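Local structure of aminotransferase class-III (Ochrobactrum anthropi, 5GHG) at residues K287-S292 / E337-I342; L294-F299 / V330-A335. The protein probably catalyses pyridoxal-phosphate-dependent transfer of amino groups between amines and carbonyl compounds, as a class-III omega-transaminase. The protein carries 1 engineered substitution. All coordinates share one frame; numbering follows the deposited sequence.

How the interactions relate
Interactions 1 and 2 lie side by side, with centres 9 Å apart, and both use helix 329-344: residues 330-335 serve interaction 2 and residues 337-342, after one intervening position, serve interaction 1. Their other partners come from the connection after strand 282-285 and the start of strand 297-301, so that interaction 2 is nested within the chain loop closed by interaction 1. L289 O lies 3.5 Å from A335 CB, and S290 CB meets I296 CG2 at 3.8 Å; a hydrogen bond from S290 OG to L294 O spans the two as well. Interaction 1 holds K287 of the PMP pocket, whereas in interaction 2 S297 OG lies 4.8 Å from PMP O2P.

Interaction 1: residues K287-S292 / E337-I342; sequences KQLSSS and ENLAII. With PMP (4'-deoxy-4'-aminopyridoxal-5'-phosphate), chain C.
N338 and S291 make the shortest polar contact here: S291 OG donates to N338 OD1 at 2.6 Å. The C=O...OG angle of 125° suits a carbonyl acceptor, although the hydroxyl is tilted 30° out of the carbonyl plane. The other end of the same amide reaches two backbone carbonyls, with N338 ND2 2.7 Å from Q288 O and 3.0 Å from L289 O; both bonds are weak because the N-H groups point poorly at the oxygens. With chi1 at 179°, CG of N338 stands opposite the backbone N, which carries the amide out from helix 329-344 to the turn. S291 OG also hydrogen-bonds V62 N. Within the turn, K287 O accepts from S290 N and S292 N on opposite faces of its plane. Outside the polar core, L289 CD1 touches L339 CD1 at 4.2 Å, and L101 of helix 93-104 packs on both leucines. I342 CD1 comes within 4.2 Å of Q288 O. A leucine in place of N338 would probably leave the Q288 and L289 carbonyls without their amide donor and the S291 hydroxyl without the OD1 acceptor. K287 itself does not touch the helix: its NZ lies 3.3 Å from N4A of PMP, consistent with the lysine that forms the internal aldimine in this family. The chemistry is consistent with N338 helping to fix the buried turn that follows the cofactor lysine.

Interaction 2: residues L294-F299 / V330-A335; sequences LPISAF and VAAAVA
P295 meets A331 through the carbonyl of the flat peptide group between P295 and I296: P295 O lies 3.5 Å from A331 CB. Residues 297-301 form the single antiparallel strand in the seven-stranded sheet of the large domain, as in fold type I pyridoxal-phosphate enzymes, and the contact packs the lead-in to this strand against helix 329-344. The CB of P295 points away from the helix, and its side chain packs on N116 of the second subunit. Further along the strand, the ring of F299 lies nearly parallel to that of Y113. The close approach is evident at L294 and A331, whose CA atoms are 5.5 Å apart, a spacing that the small alanine permits. L294 CD1 rests against two valines one helical turn apart, 3.7 Å from V330 CG1 and 3.7 Å from V334 CG2, crossing the V334 side chain at about a right angle. L294 also packs on L294 of the second subunit, so this end of the contact adjoins the dimer interface. I296 covers the alanine face of the helix: its CB lies 3.8 Å from A331 CB, and its CG2 reaches A335 CB at 4.3 Å. L97 of helix 93-104 packs on I296, A332 and A335. With I296 extended (chi1 180°, chi2 171°), its CD1 reaches the helix backbone itself, stopping 3.8 Å from A332 N.

Interaction 1: residues K287-S292 / E337-I342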
ATOM      1  N   LYS B 287      -7.494   9.549   0.474  1.00 10.30           N
ATOM      2  CA  LYS B 287      -8.656   9.660   1.366  1.00  7.97           C
ATOM      3  C   LYS B 287      -9.843  10.327   0.705  1.00  6.55           C
ATOM      4  O   LYS B 287     -10.593   9.659  -0.022  1.00  6.04           O
ATOM      5  CB  LYS B 287      -8.275  10.395   2.644  1.00  8.91           C
ATOM      6  CG  LYS B 287      -7.479   9.529   3.622  1.00  7.15           C
ATOM      7  CD  LYS B 287      -7.227  10.307   4.911  1.00  8.04           C
ATOM      8  CE  LYS B 287      -6.056   9.725   5.684  1.00 12.89           C
ATOM      9  NZ  LYS B 287      -6.422   8.713   6.661  1.00 16.60           N
ATOM     10  N   GLN B 288     -10.044  11.636   0.938  1.00  4.97           N
ATOM     11  CA  GLN B 288     -11.225  12.261   0.354  1.00  6.89           C
ATOM     12  C   GLN B 288     -11.159  12.320  -1.164  1.00  6.54           C
ATOM     13  O   GLN B 288     -12.168  12.626  -1.794  1.00  6.20           O
ATOM     14  CB  GLN B 288     -11.453  13.674   0.917  1.00  8.15           C
ATOM     15  CG  GLN B 288     -11.675  13.690   2.425  1.00  9.40           C
ATOM     16  CD  GLN B 288     -12.433  14.910   2.921  1.00 12.56           C
ATOM     17  OE1 GLN B 288     -13.430  14.776   3.632  1.00 10.23           O
ATOM     18  NE2 GLN B 288     -11.962  16.104   2.564  1.00  7.72           N
ATOM     19  N   LEU B 289      -9.995  12.052  -1.755  1.00  7.22           N
ATOM     20  CA  LEU B 289      -9.895  11.897  -3.203  1.00  6.39           C
ATOM     21  C   LEU B 289     -10.949  10.929  -3.738  1.00  5.78           C
ATOM     22  O   LEU B 289     -11.562  11.168  -4.785  1.00  5.72           O
ATOM     23  CB  LEU B 289      -8.488  11.405  -3.554  1.00  7.32           C
ATOM     24  CG  LEU B 289      -8.162  11.078  -5.004  1.00  8.24           C
ATOM     25  CD1 LEU B 289      -8.320  12.317  -5.873  1.00  7.64           C
ATOM     26  CD2 LEU B 289      -6.745  10.509  -5.117  1.00  6.94           C
ATOM     27  N   SER B 290     -11.195   9.832  -3.018  1.00  5.50           N
ATOM     28  CA  SER B 290     -12.226   8.878  -3.398  1.00  3.97           C
ATOM     29  C   SER B 290     -13.266   8.682  -2.307  1.00  4.58           C
ATOM     30  O   SER B 290     -14.097   7.759  -2.410  1.00  4.29           O
ATOM     31  CB  SER B 290     -11.598   7.525  -3.764  1.00  5.82           C
ATOM     32  OG  SER B 290     -11.092   6.881  -2.586  1.00  6.30           O
ATOM     33  N   SER B 291     -13.235   9.506  -1.260  1.00  2.76           N
ATOM     34  CA  SER B 291     -14.002   9.259  -0.036  1.00  3.71           C
ATOM     35  C   SER B 291     -13.742   7.859   0.523  1.00  3.60           C
ATOM     36  O   SER B 291     -14.594   7.278   1.204  1.00  2.40           O
ATOM     37  CB  SER B 291     -15.509   9.480  -0.272  1.00  3.33           C
ATOM     38  OG  SER B 291     -15.765  10.855  -0.495  1.00  3.33           O
ATOM     39  N   SER B 292     -12.576   7.301   0.222  1.00  2.40           N
ATOM     40  CA  SER B 292     -12.197   5.937   0.616  1.00  3.01           C
ATOM     41  C   SER B 292     -13.123   4.861   0.051  1.00  2.77           C
ATOM     42  O   SER B 292     -13.106   3.725   0.525  1.00  3.04           O
ATOM     43  CB  SER B 292     -12.124   5.804   2.143  1.00  4.82           C
ATOM     44  OG  SER B 292     -10.993   6.491   2.639  1.00  7.77           O
ATOM     45  N   GLU B 337     -15.682  10.456 -10.148  1.00  6.30           N
ATOM     46  CA  GLU B 337     -17.074  10.698  -9.803  1.00  6.28           C
ATOM     47  C   GLU B 337     -17.204  11.305  -8.409  1.00  5.98           C
ATOM     48  O   GLU B 337     -18.084  12.147  -8.168  1.00  5.24           O
ATOM     49  CB  GLU B 337     -17.881   9.420  -9.904  1.00  7.00           C
ATOM     50  CG  GLU B 337     -19.340   9.583  -9.547  1.00  9.37           C
ATOM     51  CD  GLU B 337     -20.164  10.152 -10.678  1.00 21.60           C
ATOM     52  OE1 GLU B 337     -19.588  10.404 -11.753  1.00 17.49           O
ATOM     53  OE2 GLU B 337     -21.387  10.335 -10.498  1.00 25.30           O
ATOM     54  N   ASN B 338     -16.330  10.910  -7.487  1.00  4.61           N
ATOM     55  CA  ASN B 338     -16.323  11.527  -6.156  1.00  4.63           C
ATOM     56  C   ASN B 338     -16.024  13.034  -6.258  1.00  5.98           C
ATOM     57  O   ASN B 338     -16.694  13.865  -5.622  1.00  4.16           O
ATOM     58  CB  ASN B 338     -15.322  10.806  -5.261  1.00  3.37           C
ATOM     59  CG  ASN B 338     -15.227  11.400  -3.867  1.00  5.06           C
ATOM     60  OD1 ASN B 338     -16.125  11.224  -3.044  1.00  5.68           O
ATOM     61  ND2 ASN B 338     -14.124  12.091  -3.587  1.00  3.82           N
ATOM     62  N   LEU B 339     -15.041  13.400  -7.065  1.00  6.63           N
ATOM     63  CA  LEU B 339     -14.712  14.820  -7.215  1.00  8.50           C
ATOM     64  C   LEU B 339     -15.862  15.581  -7.858  1.00  7.69           C
ATOM     65  O   LEU B 339     -16.167  16.718  -7.467  1.00  8.47           O
ATOM     66  CB  LEU B 339     -13.431  14.979  -8.018  1.00  4.24           C
ATOM     67  CG  LEU B 339     -12.203  14.371  -7.334  1.00  6.40           C
ATOM     68  CD1 LEU B 339     -10.971  14.526  -8.195  1.00  5.83           C
ATOM     69  CD2 LEU B 339     -11.994  14.965  -5.958  1.00  7.16           C
ATOM     70  N   ALA B 340     -16.525  14.953  -8.826  1.00  5.71           N
ATOM     71  CA  ALA B 340     -17.690  15.560  -9.468  1.00  8.57           C
ATOM     72  C   ALA B 340     -18.813  15.817  -8.471  1.00  8.18           C
ATOM     73  O   ALA B 340     -19.466  16.861  -8.523  1.00  7.91           O
ATOM     74  CB  ALA B 340     -18.184  14.687 -10.619  1.00  8.82           C
ATOM     75  N   ILE B 341     -19.041  14.880  -7.546  1.00  6.99           N
ATOM     76  CA  ILE B 341     -20.079  15.063  -6.533  1.00  6.33           C
ATOM     77  C   ILE B 341     -19.726  16.232  -5.631  1.00  7.36           C
ATOM     78  O   ILE B 341     -20.564  17.100  -5.363  1.00  8.49           O
ATOM     79  CB  ILE B 341     -20.293  13.761  -5.722  1.00  8.33           C
ATOM     80  CG1 ILE B 341     -20.927  12.685  -6.615  1.00  9.34           C
ATOM     81  CG2 ILE B 341     -21.188  14.018  -4.510  1.00  7.88           C
ATOM     82  CD1 ILE B 341     -20.878  11.271  -6.010  1.00  8.90           C
ATOM     83  N   ILE B 342     -18.479  16.270  -5.152  1.00  5.51           N
ATOM     84  CA  ILE B 342     -18.003  17.371  -4.313  1.00  8.51           C
ATOM     85  C   ILE B 342     -18.223  18.709  -5.008  1.00 10.72           C
ATOM     86  O   ILE B 342     -18.675  19.678  -4.387  1.00  7.75           O
ATOM     87  CB  ILE B 342     -16.519  17.145  -3.944  1.00  6.02           C
ATOM     88  CG1 ILE B 342     -16.413  15.975  -2.946  1.00  7.77           C
ATOM     89  CG2 ILE B 342     -15.880  18.389  -3.370  1.00  5.84           C
ATOM     90  CD1 ILE B 342     -14.985  15.600  -2.580  1.00  7.48           C
TER
HETATM   91  N1  PMP C 501      -0.301  11.197   5.290  1.00  6.58           N
HETATM   92  C2  PMP C 501      -1.276  11.601   6.150  1.00  5.51           C
HETATM   93  C2A PMP C 501      -1.340  13.048   6.540  1.00  8.48           C
HETATM   94  C3  PMP C 501      -2.195  10.683   6.703  1.00 12.04           C
HETATM   95  O3  PMP C 501      -3.098  11.143   7.627  1.00 15.43           O
HETATM   96  C4  PMP C 501      -2.134   9.311   6.318  1.00  9.85           C
HETATM   97  C4A PMP C 501      -3.127   8.265   6.793  1.00 15.20           C
HETATM   98  N4A PMP C 501      -3.519   8.378   8.174  1.00 20.42           N
HETATM   99  C5  PMP C 501      -1.113   8.936   5.404  1.00  7.08           C
HETATM  100  C6  PMP C 501      -0.262   9.889   4.864  1.00  4.82           C
HETATM  101  C5A PMP C 501      -0.922   7.518   4.958  1.00  4.42           C
HETATM  102  O4P PMP C 501      -2.013   7.107   4.131  1.00  8.47           O
HETATM  103  P   PMP C 501      -2.378   5.510   4.038  1.00  9.27           P
HETATM  104  O1P PMP C 501      -1.132   4.756   3.745  1.00  7.47           O
HETATM  105  O2P PMP C 501      -3.402   5.447   2.919  1.00 10.53           O
HETATM  106  O3P PMP C 501      -2.940   5.064   5.369  1.00  7.89           O

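Interaction 2: residues L294-F299 / V330-A335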
ATOM      1  N   LEU B 294     -12.814   3.423  -2.696  1.00  2.17           N
ATOM      2  CA  LEU B 294     -11.807   2.489  -3.168  1.00  2.58           C
ATOM      3  C   LEU B 294     -10.441   3.082  -2.834  1.00  3.77           C
ATOM      4  O   LEU B 294     -10.307   4.300  -2.767  1.00  4.37           O
ATOM      5  CB  LEU B 294     -11.894   2.235  -4.682  1.00  2.00           C
ATOM      6  CG  LEU B 294     -13.073   1.402  -5.155  1.00  3.23           C
ATOM      7  CD1 LEU B 294     -13.027   1.197  -6.662  1.00  2.52           C
ATOM      8  CD2 LEU B 294     -13.065   0.044  -4.423  1.00  2.16           C
ATOM      9  N   PRO B 295      -9.425   2.243  -2.625  1.00  4.38           N
ATOM     10  CA  PRO B 295      -8.076   2.766  -2.326  1.00  4.31           C
ATOM     11  C   PRO B 295      -7.460   3.402  -3.563  1.00  4.46           C
ATOM     12  O   PRO B 295      -7.356   2.760  -4.617  1.00  5.39           O
ATOM     13  CB  PRO B 295      -7.290   1.500  -1.920  1.00  4.69           C
ATOM     14  CG  PRO B 295      -8.292   0.381  -1.848  1.00  6.60           C
ATOM     15  CD  PRO B 295      -9.488   0.770  -2.621  1.00  3.76           C
ATOM     16  N   ILE B 296      -7.052   4.655  -3.435  1.00  4.27           N
ATOM     17  CA  ILE B 296      -6.262   5.327  -4.459  1.00  3.93           C
ATOM     18  C   ILE B 296      -5.640   6.582  -3.837  1.00  4.02           C
ATOM     19  O   ILE B 296      -6.243   7.241  -2.991  1.00  4.47           O
ATOM     20  CB  ILE B 296      -7.098   5.678  -5.705  1.00  4.33           C
ATOM     21  CG1 ILE B 296      -6.232   6.380  -6.745  1.00  4.30           C
ATOM     22  CG2 ILE B 296      -8.259   6.572  -5.316  1.00  5.60           C
ATOM     23  CD1 ILE B 296      -6.904   6.583  -8.105  1.00  8.74           C
ATOM     24  N   SER B 297      -4.425   6.886  -4.253  1.00  3.21           N
ATOM     25  CA  SER B 297      -3.735   8.090  -3.807  1.00  2.92           C
ATOM     26  C   SER B 297      -2.982   8.663  -4.993  1.00  2.97           C
ATOM     27  O   SER B 297      -2.823   8.009  -6.022  1.00  2.52           O
ATOM     28  CB  SER B 297      -2.787   7.796  -2.646  1.00  2.37           C
ATOM     29  OG  SER B 297      -3.491   7.119  -1.615  1.00  9.44           O
ATOM     30  N   ALA B 298      -2.498   9.885  -4.825  1.00  2.99           N
ATOM     31  CA  ALA B 298      -1.848  10.593  -5.919  1.00  3.61           C
ATOM     32  C   ALA B 298      -0.884  11.594  -5.324  1.00  3.75           C
ATOM     33  O   ALA B 298      -1.092  12.080  -4.206  1.00  3.54           O
ATOM     34  CB  ALA B 298      -2.859  11.319  -6.815  1.00  3.58           C
ATOM     35  N   PHE B 299       0.160  11.913  -6.074  1.00  3.73           N
ATOM     36  CA  PHE B 299       0.908  13.123  -5.762  1.00  4.18           C
ATOM     37  C   PHE B 299       1.136  13.916  -7.044  1.00  4.50           C
ATOM     38  O   PHE B 299       1.194  13.356  -8.147  1.00  3.49           O
ATOM     39  CB  PHE B 299       2.208  12.830  -5.017  1.00  3.26           C
ATOM     40  CG  PHE B 299       3.195  11.970  -5.771  1.00  3.44           C
ATOM     41  CD1 PHE B 299       3.168  10.586  -5.653  1.00  3.38           C
ATOM     42  CD2 PHE B 299       4.197  12.561  -6.551  1.00  3.69           C
ATOM     43  CE1 PHE B 299       4.101   9.801  -6.312  1.00  4.95           C
ATOM     44  CE2 PHE B 299       5.122  11.782  -7.230  1.00  4.92           C
ATOM     45  CZ  PHE B 299       5.080  10.403  -7.115  1.00  4.29           C
ATOM     46  N   VAL B 330     -10.514   1.295 -12.109  1.00  3.05           N
ATOM     47  CA  VAL B 330     -11.765   1.325 -11.358  1.00  2.52           C
ATOM     48  C   VAL B 330     -11.674   2.359 -10.238  1.00  2.49           C
ATOM     49  O   VAL B 330     -12.597   3.169 -10.031  1.00  2.27           O
ATOM     50  CB  VAL B 330     -12.130  -0.059 -10.811  1.00  2.81           C
ATOM     51  CG1 VAL B 330     -13.488  -0.018 -10.105  1.00  2.21           C
ATOM     52  CG2 VAL B 330     -12.150  -1.106 -11.928  1.00  3.99           C
ATOM     53  N   ALA B 331     -10.570   2.350  -9.505  1.00  2.36           N
ATOM     54  CA  ALA B 331     -10.372   3.345  -8.444  1.00  3.85           C
ATOM     55  C   ALA B 331     -10.346   4.751  -9.012  1.00  2.74           C
ATOM     56  O   ALA B 331     -10.936   5.673  -8.426  1.00  2.54           O
ATOM     57  CB  ALA B 331      -9.099   3.046  -7.669  1.00  4.23           C
ATOM     58  N   ALA B 332      -9.693   4.938 -10.163  1.00  2.00           N
ATOM     59  CA  ALA B 332      -9.673   6.264 -10.782  1.00  2.81           C
ATOM     60  C   ALA B 332     -11.079   6.709 -11.175  1.00  3.26           C
ATOM     61  O   ALA B 332     -11.426   7.870 -11.009  1.00  2.90           O
ATOM     62  CB  ALA B 332      -8.762   6.283 -12.007  1.00  2.95           C
ATOM     63  N   ALA B 333     -11.893   5.791 -11.725  1.00  2.83           N
ATOM     64  CA  ALA B 333     -13.245   6.164 -12.109  1.00  3.69           C
ATOM     65  C   ALA B 333     -14.063   6.592 -10.899  1.00  3.11           C
ATOM     66  O   ALA B 333     -14.861   7.531 -10.970  1.00  2.00           O
ATOM     67  CB  ALA B 333     -13.926   5.001 -12.838  1.00  4.21           C
ATOM     68  N   VAL B 334     -13.870   5.915  -9.772  1.00  2.11           N
ATOM     69  CA  VAL B 334     -14.587   6.284  -8.552  1.00  2.73           C
ATOM     70  C   VAL B 334     -14.101   7.642  -8.037  1.00  2.24           C
ATOM     71  O   VAL B 334     -14.905   8.472  -7.613  1.00  2.23           O
ATOM     72  CB  VAL B 334     -14.430   5.185  -7.485  1.00  2.00           C
ATOM     73  CG1 VAL B 334     -14.870   5.707  -6.107  1.00  3.31           C
ATOM     74  CG2 VAL B 334     -15.241   3.946  -7.891  1.00  2.33           C
ATOM     75  N   ALA B 335     -12.791   7.888  -8.070  1.00  2.08           N
ATOM     76  CA  ALA B 335     -12.282   9.170  -7.615  1.00  3.77           C
ATOM     77  C   ALA B 335     -12.815  10.321  -8.483  1.00  4.01           C
ATOM     78  O   ALA B 335     -13.161  11.393  -7.971  1.00  3.04           O
ATOM     79  CB  ALA B 335     -10.756   9.173  -7.598  1.00  3.55           C
TER